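Local coordinates for protein MPT synthase subunit 2 (Burkholderia ambifaria, PDB 7L32) that probably serves as the catalytic large subunit of molybdopterin synthase, which transfers sulfur to precursor Z to make molybdopterin in molybdenum cofactor biosynthesis, at residues A[119-123]-A[153-157]; A[28-32]-A[84-88]; A[18-24]-A[100-104]; A[11-15]-A[66-71]. All blocks are in the same frame, centred on the assembly; numbering follows the deposited sequence.

Interaction 1. Residues A[119-123]-A[153-157]; sequences EFVMD and ALARW
Phe120 meets Trp157 in a T-shaped pair: the CD1 edge of the phenylalanine points at the indole face, with planes 89° apart and Phe120 CD1 3.6 Å from Trp157 CD2. Phe120 CB lies over the six-membered ring of the same indole as a CH-pi contact. The indole rotation is fixed by its nitrogen, since Trp157 NE1 donates to Asp123 OD2 at 2.8 Å, nearly straight and close to the ring plane, and is received on the anti lone pair of that oxygen. Ala153 CB packs against the same oxygen, 3.4 Å from Asp123 OD2. Farther out, Arg156 CG lies over the other indole face, and the extended arginine chain carries its guanidinium to Glu119, where Arg156 NH1 and Glu119 OE1 form a salt bridge at 2.8 Å; the hydrogen bond within it is bent and weak. A water that accepts from Arg156 NH1 lies 2.7 Å from Asp123 OD2, to which it probably donates. The second carboxylate oxygen, Asp123 OD1, forms a salt bridge with Arg111 of the second subunit. Trp157 thus joins segment 153-157 to helix 111-128, a contact beside the dimer interface of this MoaE-family alpha/beta fold.

Interaction 2. Residues A[28-32]-A[84-88]; sequences LRARN and IDVAI
Asn32 hydrogen-bonds to Asp85 where the end of helix 21-30 lies over the start of inner strand 85-91, a helix-on-sheet contact on the mixed four-stranded sheet of the MoaE fold. Both amide hydrogens of Asn32 are used. One goes from Asn32 ND2 to Asp85 OD2 at 2.8 Å, almost straight, in the amide plane and onto the anti lone pair; the other goes from Asn32 ND2 back to Leu28 O at 2.9 Å, on the last turn of the helix. This pair of bonds fixes the rotation of the amide and ties the chain leaving the helix to the strand. Beneath the polar group, the Leu28 side chain slides past that of Asp85 in the opposite direction, Leu28 CD1 3.7 Å from Asp85 OD2, and reaches toward Ala87 CB. Leu28 also packs on Ala105 of strand 100-108, so the apolar part of the contact spreads over two neighbouring strands. On the solvent side, Arg31 NE stays 4.3 Å from Asp85 OD2, beyond a salt bridge with it. The arginine chain bends at chi3 (-59°), laying the guanidinium over Leu28 CA, and its edge meets a water that bridges Arg31 NE to Asp85 OD2. A second water accepts from Arg31 NH2 at 2.9 Å and donates to Val86 O.

Interaction 3. Residues A[18-24]-A[100-104]; sequences DFDLNAE and QIVMV
Phe19 and Met103 both place CG between the backbone N and the carbonyl carbon (chi1 53° and 62°), and these uncommon settings lay the thioether chain over the ring. Met103 CG sits over one face of the ring, a CH-pi contact 3.7 Å from the Phe19 centroid. Met103 SD lies obliquely to the same ring in a Met-aromatic contact, then carries on to the helix, where it packs 3.8 Å from Leu21 CD1 and against Glu24 CB. On the opposite face the amide of Gln100 spreads over the ring rim, the two planes only 26° apart, with Gln100 NE2 3.5 Å from Phe19 CE1. The phenylalanine is therefore sandwiched between side chains three residues apart on the strand, one from each side of the classic beta bulge that Ile101 and Val102 make opposite Gly43. This is where the chain entering helix 21-30 packs on strand 100-108 of the mixed sheet of the MoaE fold, with Asp20 as the N-cap. The amide over Phe19 is held by both its N-H groups: Gln100 NE2 donates to Asp18 OD1 at 2.8 Å and to Phe19 O at 3.0 Å, each bond near the amide plane. Asp18 OD1 also accepts from Phe19 N, and both donors reach it from the same face of the carboxylate. Water fills in the other polar links: one donates to Gln100 OE1 at 2.7 Å and accepts from Leu21 N, while another joins Asp18 OD2 to Gln100 N. The carboxylate of Glu24 turns instead to a salt bridge with Arg13.

Interaction 4. Residues A[11-15]-A[66-71]; sequences TIRIQ and TEKALE
Ile12 and Ile14 point from strand 11-15 onto residues 66-71 of helix 65-80, and apolar packing makes up most of the contact. The CG2 branch of Ile12, set anti to the backbone N, reaches Leu70, with Ile12 CG2 3.6 Å from Leu70 CB. Ile14 uses the far end of its other branch: Ile14 CD1 lies 3.6 Å from Thr66 CG2 and 4.0 Å from Leu70 CD1, so Leu70 touches both isoleucines. The strand and helix segments run nearly antiparallel, at 150°, their axes approaching to 8.5 Å. Here helix 65-80 covers an outermost strand of the mixed sheet, an alpha/beta layer of the MoaE fold, and the helix leads on to strand 85-91, which pairs in parallel with 11-15. Polar groups lie along the margin. The Glu67 chain bends at chi2 (95°), bringing its carboxylate against the isoleucine, Glu67 CD 3.5 Å from Ile14 CD1; Glu67 OE1 is held by Gly64 N. A water accepts from Ile14 N at 2.9 Å and donates to Glu67 OE2, joining strand backbone to helix side chain. On the other side of the strand, Arg13 grips Gln15 OE1 side-on with two nitrogens, at 2.9 Å from Arg13 NE.

How the interactions relate
Interactions 2, 3 and 4 all reach the mixed sheet, and interaction 1 joins helix 111-128, which packs on the sheet, to segment 153-157. Interactions 2 and 3 use the two ends of helix 21-30, with centres 13 Å apart. Strand 85-91 ties interaction 2 to interaction 4 through the probable backbone bond Ile88 O to Arg13 N, 2.9 Å, while Arg13 NH2 and Glu24 OE2, 3.0 Å apart, form a salt bridge between interactions 4 and 3. Val121 of interaction 1 packs on Ile88 and Val104, joining the helix to interactions 2 and 3. Interactions 1 and 3, about 21 Å apart between centres, both touch the second subunit on opposite sides of the chain's centre.

Interaction 1. Residues A[119-123]-A[153-157]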
loop_
_atom_site.group_PDB
_atom_site.type_symbol
_atom_site.label_atom_id
_atom_site.label_comp_id
_atom_site.label_asym_id
_atom_site.label_seq_id
_atom_site.Cartn_x
_atom_site.Cartn_y
_atom_site.Cartn_z
ATOM N N GLU A 119 -1.158 -7.504 1.777
ATOM C CA GLU A 119 -0.210 -8.446 1.178
ATOM C C GLU A 119 -0.797 -9.850 1.099
ATOM O O GLU A 119 -0.590 -10.563 0.103
ATOM C CB GLU A 119 1.100 -8.462 1.975
ATOM C CG GLU A 119 2.143 -9.369 1.373
ATOM C CD GLU A 119 3.571 -9.070 1.863
ATOM O OE1 GLU A 119 3.752 -8.475 2.952
ATOM O OE2 GLU A 119 4.504 -9.413 1.114
ATOM N N PHE A 120 -1.521 -10.266 2.139
ATOM C CA PHE A 120 -2.178 -11.578 2.105
ATOM C C PHE A 120 -3.127 -11.689 0.909
ATOM O O PHE A 120 -3.133 -12.708 0.190
ATOM C CB PHE A 120 -2.931 -11.821 3.427
ATOM C CG PHE A 120 -3.804 -13.059 3.405
ATOM C CD1 PHE A 120 -3.269 -14.303 3.693
ATOM C CD2 PHE A 120 -5.163 -12.969 3.105
ATOM C CE1 PHE A 120 -4.062 -15.479 3.626
ATOM C CE2 PHE A 120 -5.958 -14.115 3.047
ATOM C CZ PHE A 120 -5.417 -15.377 3.313
ATOM N N VAL A 121 -3.962 -10.669 0.703
ATOM C CA VAL A 121 -4.913 -10.703 -0.414
ATOM C C VAL A 121 -4.167 -10.783 -1.744
ATOM O O VAL A 121 -4.550 -11.553 -2.632
ATOM C CB VAL A 121 -5.866 -9.486 -0.364
ATOM C CG1 VAL A 121 -6.700 -9.378 -1.670
ATOM C CG2 VAL A 121 -6.829 -9.563 0.854
ATOM N N MET A 122 -3.086 -10.005 -1.902
ATOM C CA MET A 122 -2.309 -10.058 -3.145
ATOM C C MET A 122 -1.680 -11.434 -3.355
ATOM O O MET A 122 -1.721 -11.978 -4.474
ATOM C CB MET A 122 -1.204 -8.973 -3.169
ATOM C CG MET A 122 -1.700 -7.574 -3.649
ATOM S SD MET A 122 -2.439 -7.632 -5.324
ATOM C CE MET A 122 -1.041 -8.205 -6.267
ATOM N N ASP A 123 -1.091 -12.017 -2.299
ATOM C CA ASP A 123 -0.474 -13.344 -2.421
ATOM C C ASP A 123 -1.508 -14.390 -2.835
ATOM O O ASP A 123 -1.249 -15.228 -3.702
ATOM C CB ASP A 123 0.160 -13.767 -1.093
ATOM C CG ASP A 123 1.473 -13.049 -0.804
ATOM O OD1 ASP A 123 2.075 -12.451 -1.728
ATOM O OD2 ASP A 123 1.884 -13.094 0.370
ATOM N N ALA A 153 5.291 -17.503 0.449
ATOM C CA ALA A 153 4.065 -16.895 0.951
ATOM C C ALA A 153 3.169 -17.943 1.592
ATOM O O ALA A 153 2.565 -17.695 2.646
ATOM C CB ALA A 153 3.337 -16.165 -0.182
ATOM N N LEU A 154 3.083 -19.127 0.979
ATOM C CA LEU A 154 2.242 -20.180 1.540
ATOM C C LEU A 154 2.706 -20.560 2.934
ATOM O O LEU A 154 1.890 -20.708 3.849
ATOM C CB LEU A 154 2.282 -21.421 0.649
ATOM C CG LEU A 154 1.715 -21.369 -0.768
ATOM C CD1 LEU A 154 1.671 -22.768 -1.365
ATOM C CD2 LEU A 154 0.339 -20.720 -0.760
ATOM N N ALA A 155 4.020 -20.690 3.121
ATOM C CA ALA A 155 4.531 -20.991 4.447
ATOM C C ALA A 155 4.255 -19.837 5.398
ATOM O O ALA A 155 3.863 -20.055 6.551
ATOM C CB ALA A 155 6.029 -21.302 4.379
ATOM N N ARG A 156 4.421 -18.599 4.917
ATOM C CA ARG A 156 4.204 -17.434 5.767
ATOM C C ARG A 156 2.784 -17.405 6.309
ATOM O O ARG A 156 2.567 -17.077 7.479
ATOM C CB ARG A 156 4.489 -16.143 4.985
ATOM C CG ARG A 156 4.070 -14.891 5.753
ATOM C CD ARG A 156 4.434 -13.593 5.014
ATOM N NE ARG A 156 4.163 -12.409 5.826
ATOM C CZ ARG A 156 4.267 -11.161 5.380
ATOM N NH1 ARG A 156 4.602 -10.899 4.126
ATOM N NH2 ARG A 156 4.024 -10.150 6.208
ATOM N N TRP A 157 1.799 -17.733 5.478
ATOM C CA TRP A 157 0.406 -17.615 5.886
ATOM C C TRP A 157 -0.158 -18.905 6.504
ATOM O O TRP A 157 -1.361 -18.977 6.753
ATOM C CB TRP A 157 -0.459 -17.124 4.714
ATOM C CG TRP A 157 0.014 -15.800 4.093
ATOM C CD1 TRP A 157 0.387 -15.594 2.786
ATOM C CD2 TRP A 157 0.184 -14.526 4.759
ATOM N NE1 TRP A 157 0.767 -14.277 2.601
ATOM C CE2 TRP A 157 0.644 -13.602 3.789
ATOM C CE3 TRP A 157 -0.023 -14.078 6.078
ATOM C CZ2 TRP A 157 0.917 -12.248 4.096
ATOM C CZ3 TRP A 157 0.251 -12.732 6.387
ATOM C CH2 TRP A 157 0.705 -11.836 5.395
HETATM O O HOH W 1 4.203 -12.502 1.542
#

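Interaction 2. Residues A[28-32]-A[84-88]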
loop_
_atom_site.group_PDB
_atom_site.type_symbol
_atom_site.label_atom_id
_atom_site.label_comp_id
_atom_site.label_asym_id
_atom_site.label_seq_id
_atom_site.Cartn_x
_atom_site.Cartn_y
_atom_site.Cartn_z
ATOM N N LEU A 28 -13.630 3.465 -0.458
ATOM C CA LEU A 28 -13.367 2.552 0.656
ATOM C C LEU A 28 -13.400 3.291 1.994
ATOM O O LEU A 28 -13.987 2.804 2.969
ATOM C CB LEU A 28 -12.018 1.841 0.464
ATOM C CG LEU A 28 -11.660 0.793 1.524
ATOM C CD1 LEU A 28 -12.717 -0.321 1.531
ATOM C CD2 LEU A 28 -10.238 0.190 1.343
ATOM N N ARG A 29 -12.786 4.477 2.062
ATOM C CA ARG A 29 -12.831 5.265 3.292
ATOM C C ARG A 29 -14.257 5.669 3.636
ATOM O O ARG A 29 -14.646 5.686 4.811
ATOM C CB ARG A 29 -11.956 6.516 3.155
ATOM C CG ARG A 29 -10.481 6.255 2.960
ATOM C CD ARG A 29 -9.701 7.561 3.166
ATOM N NE ARG A 29 -8.256 7.369 3.194
ATOM C CZ ARG A 29 -7.573 6.948 4.251
ATOM N NH1 ARG A 29 -8.180 6.605 5.372
ATOM N NH2 ARG A 29 -6.244 6.886 4.186
ATOM N N ALA A 30 -15.055 6.013 2.622
ATOM C CA ALA A 30 -16.436 6.402 2.875
ATOM C C ALA A 30 -17.268 5.246 3.428
ATOM O O ALA A 30 -18.283 5.490 4.085
ATOM C CB ALA A 30 -17.083 6.953 1.600
ATOM N N ARG A 31 -16.883 4.000 3.160
ATOM C CA ARG A 31 -17.573 2.845 3.726
ATOM C C ARG A 31 -17.045 2.458 5.103
ATOM O O ARG A 31 -17.561 1.502 5.698
ATOM C CB ARG A 31 -17.501 1.631 2.774
ATOM C CG ARG A 31 -18.228 1.877 1.445
ATOM C CD ARG A 31 -18.300 0.597 0.580
ATOM N NE ARG A 31 -16.999 0.021 0.248
ATOM C CZ ARG A 31 -16.262 0.420 -0.781
ATOM N NH1 ARG A 31 -16.622 1.456 -1.531
ATOM N NH2 ARG A 31 -15.154 -0.250 -1.084
ATOM N N ASN A 32 -16.026 3.161 5.608
ATOM C CA ASN A 32 -15.362 2.819 6.871
ATOM C C ASN A 32 -15.056 4.100 7.642
ATOM O O ASN A 32 -13.894 4.515 7.777
ATOM C CB ASN A 32 -14.110 1.981 6.607
ATOM C CG ASN A 32 -14.460 0.636 6.005
ATOM O OD1 ASN A 32 -14.807 -0.294 6.740
ATOM N ND2 ASN A 32 -14.452 0.542 4.668
ATOM N N ILE A 84 -11.115 -5.255 9.429
ATOM C CA ILE A 84 -10.597 -4.638 8.206
ATOM C C ILE A 84 -11.729 -4.538 7.185
ATOM O O ILE A 84 -12.796 -5.140 7.360
ATOM C CB ILE A 84 -9.414 -5.418 7.606
ATOM C CG1 ILE A 84 -9.875 -6.795 7.094
ATOM C CG2 ILE A 84 -8.270 -5.557 8.619
ATOM C CD1 ILE A 84 -8.863 -7.476 6.148
ATOM N N ASP A 85 -11.519 -3.758 6.132
ATOM C CA ASP A 85 -12.345 -3.814 4.928
ATOM C C ASP A 85 -11.388 -3.854 3.747
ATOM O O ASP A 85 -10.232 -3.399 3.853
ATOM C CB ASP A 85 -13.319 -2.619 4.817
ATOM C CG ASP A 85 -14.496 -2.885 3.873
ATOM O OD1 ASP A 85 -14.638 -4.037 3.380
ATOM O OD2 ASP A 85 -15.283 -1.936 3.628
ATOM N N VAL A 86 -11.859 -4.444 2.638
ATOM C CA VAL A 86 -11.027 -4.819 1.495
ATOM C C VAL A 86 -11.718 -4.381 0.211
ATOM O O VAL A 86 -12.917 -4.624 0.036
ATOM C CB VAL A 86 -10.798 -6.353 1.425
ATOM C CG1 VAL A 86 -9.928 -6.724 0.201
ATOM C CG2 VAL A 86 -10.225 -6.906 2.716
ATOM N N ALA A 87 -10.954 -3.797 -0.717
ATOM C CA ALA A 87 -11.454 -3.525 -2.066
ATOM C C ALA A 87 -10.482 -4.114 -3.081
ATOM O O ALA A 87 -9.266 -4.021 -2.906
ATOM C CB ALA A 87 -11.637 -2.018 -2.324
ATOM N N ILE A 88 -11.011 -4.759 -4.125
ATOM C CA ILE A 88 -10.189 -5.342 -5.183
ATOM C C ILE A 88 -10.788 -4.935 -6.521
ATOM O O ILE A 88 -11.995 -5.116 -6.742
ATOM C CB ILE A 88 -10.124 -6.882 -5.093
ATOM C CG1 ILE A 88 -9.664 -7.357 -3.702
ATOM C CG2 ILE A 88 -9.205 -7.455 -6.230
ATOM C CD1 ILE A 88 -9.879 -8.870 -3.444
HETATM O O HOH W 2 -15.002 -2.912 0.066
HETATM O O HOH W 3 -17.289 -2.151 2.096
#

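Interaction 3. Residues A[18-24]-A[100-104]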
loop_
_atom_site.group_PDB
_atom_site.type_symbol
_atom_site.label_atom_id
_atom_site.label_comp_id
_atom_site.label_asym_id
_atom_site.label_seq_id
_atom_site.Cartn_x
_atom_site.Cartn_y
_atom_site.Cartn_z
ATOM N N ASP A 18 -9.909 1.075 -17.280
ATOM C CA ASP A 18 -8.912 1.373 -16.265
ATOM C C ASP A 18 -9.595 1.894 -14.998
ATOM O O ASP A 18 -10.755 2.314 -15.021
ATOM C CB ASP A 18 -7.907 2.393 -16.796
ATOM C CG ASP A 18 -6.588 2.353 -16.046
ATOM O OD1 ASP A 18 -6.427 1.490 -15.147
ATOM O OD2 ASP A 18 -5.716 3.190 -16.361
ATOM N N PHE A 19 -8.878 1.837 -13.876
ATOM C CA PHE A 19 -9.419 2.291 -12.603
ATOM C C PHE A 19 -8.655 3.519 -12.111
ATOM O O PHE A 19 -7.551 3.821 -12.572
ATOM C CB PHE A 19 -9.396 1.173 -11.538
ATOM C CG PHE A 19 -8.043 0.509 -11.337
ATOM C CD1 PHE A 19 -7.061 1.111 -10.544
ATOM C CD2 PHE A 19 -7.770 -0.728 -11.905
ATOM C CE1 PHE A 19 -5.823 0.504 -10.360
ATOM C CE2 PHE A 19 -6.537 -1.352 -11.715
ATOM C CZ PHE A 19 -5.556 -0.729 -10.940
ATOM N N ASP A 20 -9.279 4.242 -11.181
ATOM C CA ASP A 20 -8.725 5.450 -10.570
ATOM C C ASP A 20 -8.447 5.132 -9.102
ATOM O O ASP A 20 -9.378 5.055 -8.296
ATOM C CB ASP A 20 -9.724 6.599 -10.724
ATOM C CG ASP A 20 -9.236 7.935 -10.136
ATOM O OD1 ASP A 20 -8.376 7.969 -9.226
ATOM O OD2 ASP A 20 -9.765 8.963 -10.588
ATOM N N LEU A 21 -7.165 4.986 -8.751
ATOM C CA LEU A 21 -6.791 4.626 -7.383
ATOM C C LEU A 21 -7.401 5.587 -6.360
ATOM O O LEU A 21 -7.964 5.147 -5.351
ATOM C CB LEU A 21 -5.266 4.599 -7.245
ATOM C CG LEU A 21 -4.702 4.224 -5.867
ATOM C CD1 LEU A 21 -5.109 2.805 -5.442
ATOM C CD2 LEU A 21 -3.193 4.354 -5.872
ATOM N N ASN A 22 -7.320 6.902 -6.627
ATOM C CA ASN A 22 -7.881 7.915 -5.722
ATOM C C ASN A 22 -9.359 7.670 -5.467
ATOM O O ASN A 22 -9.815 7.654 -4.318
ATOM C CB ASN A 22 -7.727 9.324 -6.314
ATOM C CG ASN A 22 -6.419 9.970 -5.972
ATOM O OD1 ASN A 22 -5.587 9.374 -5.299
ATOM N ND2 ASN A 22 -6.213 11.206 -6.457
ATOM N N ALA A 23 -10.133 7.521 -6.543
ATOM C CA ALA A 23 -11.571 7.321 -6.404
ATOM C C ALA A 23 -11.880 6.043 -5.635
ATOM O O ALA A 23 -12.783 6.029 -4.788
ATOM C CB ALA A 23 -12.233 7.307 -7.780
ATOM N N GLU A 24 -11.144 4.955 -5.909
ATOM C CA GLU A 24 -11.409 3.703 -5.198
ATOM C C GLU A 24 -11.056 3.828 -3.726
ATOM O O GLU A 24 -11.783 3.324 -2.863
ATOM C CB GLU A 24 -10.644 2.537 -5.832
ATOM C CG GLU A 24 -10.990 2.268 -7.306
ATOM C CD GLU A 24 -12.481 1.972 -7.547
ATOM O OE1 GLU A 24 -13.139 1.356 -6.679
ATOM O OE2 GLU A 24 -12.996 2.359 -8.615
ATOM N N GLN A 100 -2.008 -0.243 -15.709
ATOM C CA GLN A 100 -2.430 -0.838 -14.446
ATOM C C GLN A 100 -3.140 -2.161 -14.695
ATOM O O GLN A 100 -3.966 -2.273 -15.608
ATOM C CB GLN A 100 -3.367 0.107 -13.698
ATOM C CG GLN A 100 -2.711 1.410 -13.257
ATOM C CD GLN A 100 -3.657 2.329 -12.493
ATOM O OE1 GLN A 100 -3.298 2.860 -11.443
ATOM N NE2 GLN A 100 -4.858 2.548 -13.036
ATOM N N ILE A 101 -2.829 -3.158 -13.868
ATOM C CA ILE A 101 -3.477 -4.480 -13.925
ATOM C C ILE A 101 -4.469 -4.661 -12.787
ATOM O O ILE A 101 -5.601 -5.095 -12.988
ATOM C CB ILE A 101 -2.420 -5.608 -13.878
ATOM C CG1 ILE A 101 -1.433 -5.508 -15.030
ATOM C CG2 ILE A 101 -3.085 -6.987 -13.882
ATOM C CD1 ILE A 101 -0.214 -6.389 -14.805
ATOM N N VAL A 102 -4.038 -4.381 -11.564
ATOM C CA VAL A 102 -4.799 -4.803 -10.396
ATOM C C VAL A 102 -4.522 -3.804 -9.290
ATOM O O VAL A 102 -3.415 -3.275 -9.189
ATOM C CB VAL A 102 -4.412 -6.242 -9.985
ATOM C CG1 VAL A 102 -2.911 -6.364 -9.757
ATOM C CG2 VAL A 102 -5.190 -6.716 -8.761
ATOM N N MET A 103 -5.541 -3.518 -8.493
ATOM C CA MET A 103 -5.333 -2.788 -7.251
ATOM C C MET A 103 -6.026 -3.526 -6.120
ATOM O O MET A 103 -7.120 -4.080 -6.295
ATOM C CB MET A 103 -5.848 -1.336 -7.337
ATOM C CG MET A 103 -7.339 -1.147 -7.590
ATOM S SD MET A 103 -7.809 0.448 -6.835
ATOM C CE MET A 103 -7.829 -0.050 -5.135
ATOM N N VAL A 104 -5.370 -3.550 -4.967
ATOM C CA VAL A 104 -5.958 -4.060 -3.737
ATOM C C VAL A 104 -5.773 -2.970 -2.691
ATOM O O VAL A 104 -4.671 -2.428 -2.566
ATOM C CB VAL A 104 -5.295 -5.367 -3.268
ATOM C CG1 VAL A 104 -5.840 -5.749 -1.871
ATOM C CG2 VAL A 104 -5.585 -6.505 -4.290
HETATM O O HOH W 4 -3.183 2.138 -16.607
HETATM O O HOH W 5 -4.737 5.015 -10.700
#

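Interaction 4. Residues A[11-15]-A[66-71]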
loop_
_atom_site.group_PDB
_atom_site.type_symbol
_atom_site.label_atom_id
_atom_site.label_comp_id
_atom_site.label_asym_id
_atom_site.label_seq_id
_atom_site.Cartn_x
_atom_site.Cartn_y
_atom_site.Cartn_z
ATOM N N THR A 11 -15.913 -4.925 -1.585
ATOM C CA THR A 11 -16.200 -4.540 -2.968
ATOM C C THR A 11 -15.148 -5.128 -3.905
ATOM O O THR A 11 -13.964 -4.785 -3.814
ATOM C CB THR A 11 -16.235 -3.021 -3.093
ATOM O OG1 THR A 11 -17.262 -2.503 -2.238
ATOM C CG2 THR A 11 -16.479 -2.615 -4.525
ATOM N N ILE A 12 -15.569 -6.036 -4.782
ATOM C CA ILE A 12 -14.673 -6.760 -5.675
ATOM C C ILE A 12 -15.208 -6.617 -7.091
ATOM O O ILE A 12 -16.390 -6.880 -7.325
ATOM C CB ILE A 12 -14.562 -8.251 -5.281
ATOM C CG1 ILE A 12 -13.604 -8.450 -4.104
ATOM C CG2 ILE A 12 -14.153 -9.096 -6.479
ATOM C CD1 ILE A 12 -14.196 -8.166 -2.745
ATOM N N ARG A 13 -14.344 -6.225 -8.034
ATOM C CA ARG A 13 -14.768 -5.979 -9.410
ATOM C C ARG A 13 -13.711 -6.444 -10.403
ATOM O O ARG A 13 -12.510 -6.288 -10.167
ATOM C CB ARG A 13 -15.012 -4.474 -9.625
ATOM C CG ARG A 13 -16.250 -4.091 -10.345
ATOM C CD ARG A 13 -16.571 -2.638 -10.020
ATOM N NE ARG A 13 -15.526 -1.709 -10.430
ATOM C CZ ARG A 13 -14.986 -0.798 -9.632
ATOM N NH1 ARG A 13 -15.360 -0.680 -8.369
ATOM N NH2 ARG A 13 -14.075 0.042 -10.123
ATOM N N ILE A 14 -14.172 -6.998 -11.518
ATOM C CA ILE A 14 -13.345 -7.296 -12.683
ATOM C C ILE A 14 -13.893 -6.478 -13.846
ATOM O O ILE A 14 -15.097 -6.529 -14.126
ATOM C CB ILE A 14 -13.354 -8.803 -13.020
ATOM C CG1 ILE A 14 -12.652 -9.596 -11.910
ATOM C CG2 ILE A 14 -12.680 -9.052 -14.371
ATOM C CD1 ILE A 14 -13.001 -11.070 -11.904
ATOM N N GLN A 15 -13.015 -5.755 -14.545
ATOM C CA GLN A 15 -13.464 -4.836 -15.584
ATOM C C GLN A 15 -12.385 -4.692 -16.649
ATOM O O GLN A 15 -11.213 -4.979 -16.412
ATOM C CB GLN A 15 -13.799 -3.459 -15.003
ATOM C CG GLN A 15 -12.565 -2.746 -14.418
ATOM C CD GLN A 15 -12.927 -1.497 -13.630
ATOM O OE1 GLN A 15 -13.859 -1.508 -12.821
ATOM N NE2 GLN A 15 -12.203 -0.408 -13.874
ATOM N N THR A 66 -14.301 -16.288 -11.274
ATOM C CA THR A 66 -13.165 -15.529 -10.761
ATOM C C THR A 66 -13.611 -14.543 -9.683
ATOM O O THR A 66 -12.941 -14.405 -8.657
ATOM C CB THR A 66 -12.432 -14.814 -11.900
ATOM O OG1 THR A 66 -12.030 -15.775 -12.886
ATOM C CG2 THR A 66 -11.153 -14.090 -11.365
ATOM N N GLU A 67 -14.747 -13.865 -9.887
ATOM C CA GLU A 67 -15.247 -12.944 -8.860
ATOM C C GLU A 67 -15.505 -13.672 -7.545
ATOM O O GLU A 67 -15.134 -13.180 -6.472
ATOM C CB GLU A 67 -16.533 -12.260 -9.337
ATOM C CG GLU A 67 -16.324 -11.183 -10.406
ATOM C CD GLU A 67 -16.493 -11.691 -11.835
ATOM O OE1 GLU A 67 -16.368 -12.916 -12.090
ATOM O OE2 GLU A 67 -16.737 -10.843 -12.719
ATOM N N LYS A 68 -16.116 -14.862 -7.607
ATOM C CA LYS A 68 -16.375 -15.612 -6.381
ATOM C C LYS A 68 -15.080 -15.984 -5.666
ATOM O O LYS A 68 -15.021 -15.961 -4.430
ATOM C CB LYS A 68 -17.209 -16.856 -6.694
ATOM C CG LYS A 68 -18.677 -16.516 -6.896
ATOM C CD LYS A 68 -19.517 -17.734 -7.253
ATOM C CE LYS A 68 -20.909 -17.321 -7.713
ATOM N NZ LYS A 68 -20.920 -16.820 -9.128
ATOM N N ALA A 69 -14.028 -16.321 -6.419
ATOM C CA ALA A 69 -12.735 -16.607 -5.793
ATOM C C ALA A 69 -12.172 -15.370 -5.102
ATOM O O ALA A 69 -11.617 -15.452 -3.991
ATOM C CB ALA A 69 -11.745 -17.121 -6.847
ATOM N N LEU A 70 -12.302 -14.211 -5.746
ATOM C CA LEU A 70 -11.818 -12.979 -5.120
ATOM C C LEU A 70 -12.612 -12.657 -3.856
ATOM O O LEU A 70 -12.044 -12.181 -2.859
ATOM C CB LEU A 70 -11.888 -11.824 -6.117
ATOM C CG LEU A 70 -10.984 -11.910 -7.356
ATOM C CD1 LEU A 70 -11.270 -10.746 -8.296
ATOM C CD2 LEU A 70 -9.477 -11.949 -6.965
ATOM N N GLU A 71 -13.928 -12.903 -3.882
ATOM C CA GLU A 71 -14.759 -12.688 -2.699
ATOM C C GLU A 71 -14.343 -13.617 -1.559
ATOM O O GLU A 71 -14.341 -13.213 -0.390
ATOM C CB GLU A 71 -16.240 -12.898 -3.056
ATOM C CG GLU A 71 -16.817 -11.797 -3.951
ATOM C CD GLU A 71 -18.076 -12.230 -4.704
ATOM O OE1 GLU A 71 -18.601 -13.344 -4.443
ATOM O OE2 GLU A 71 -18.534 -11.454 -5.574
HETATM O O HOH W 6 -16.904 -7.998 -11.664
#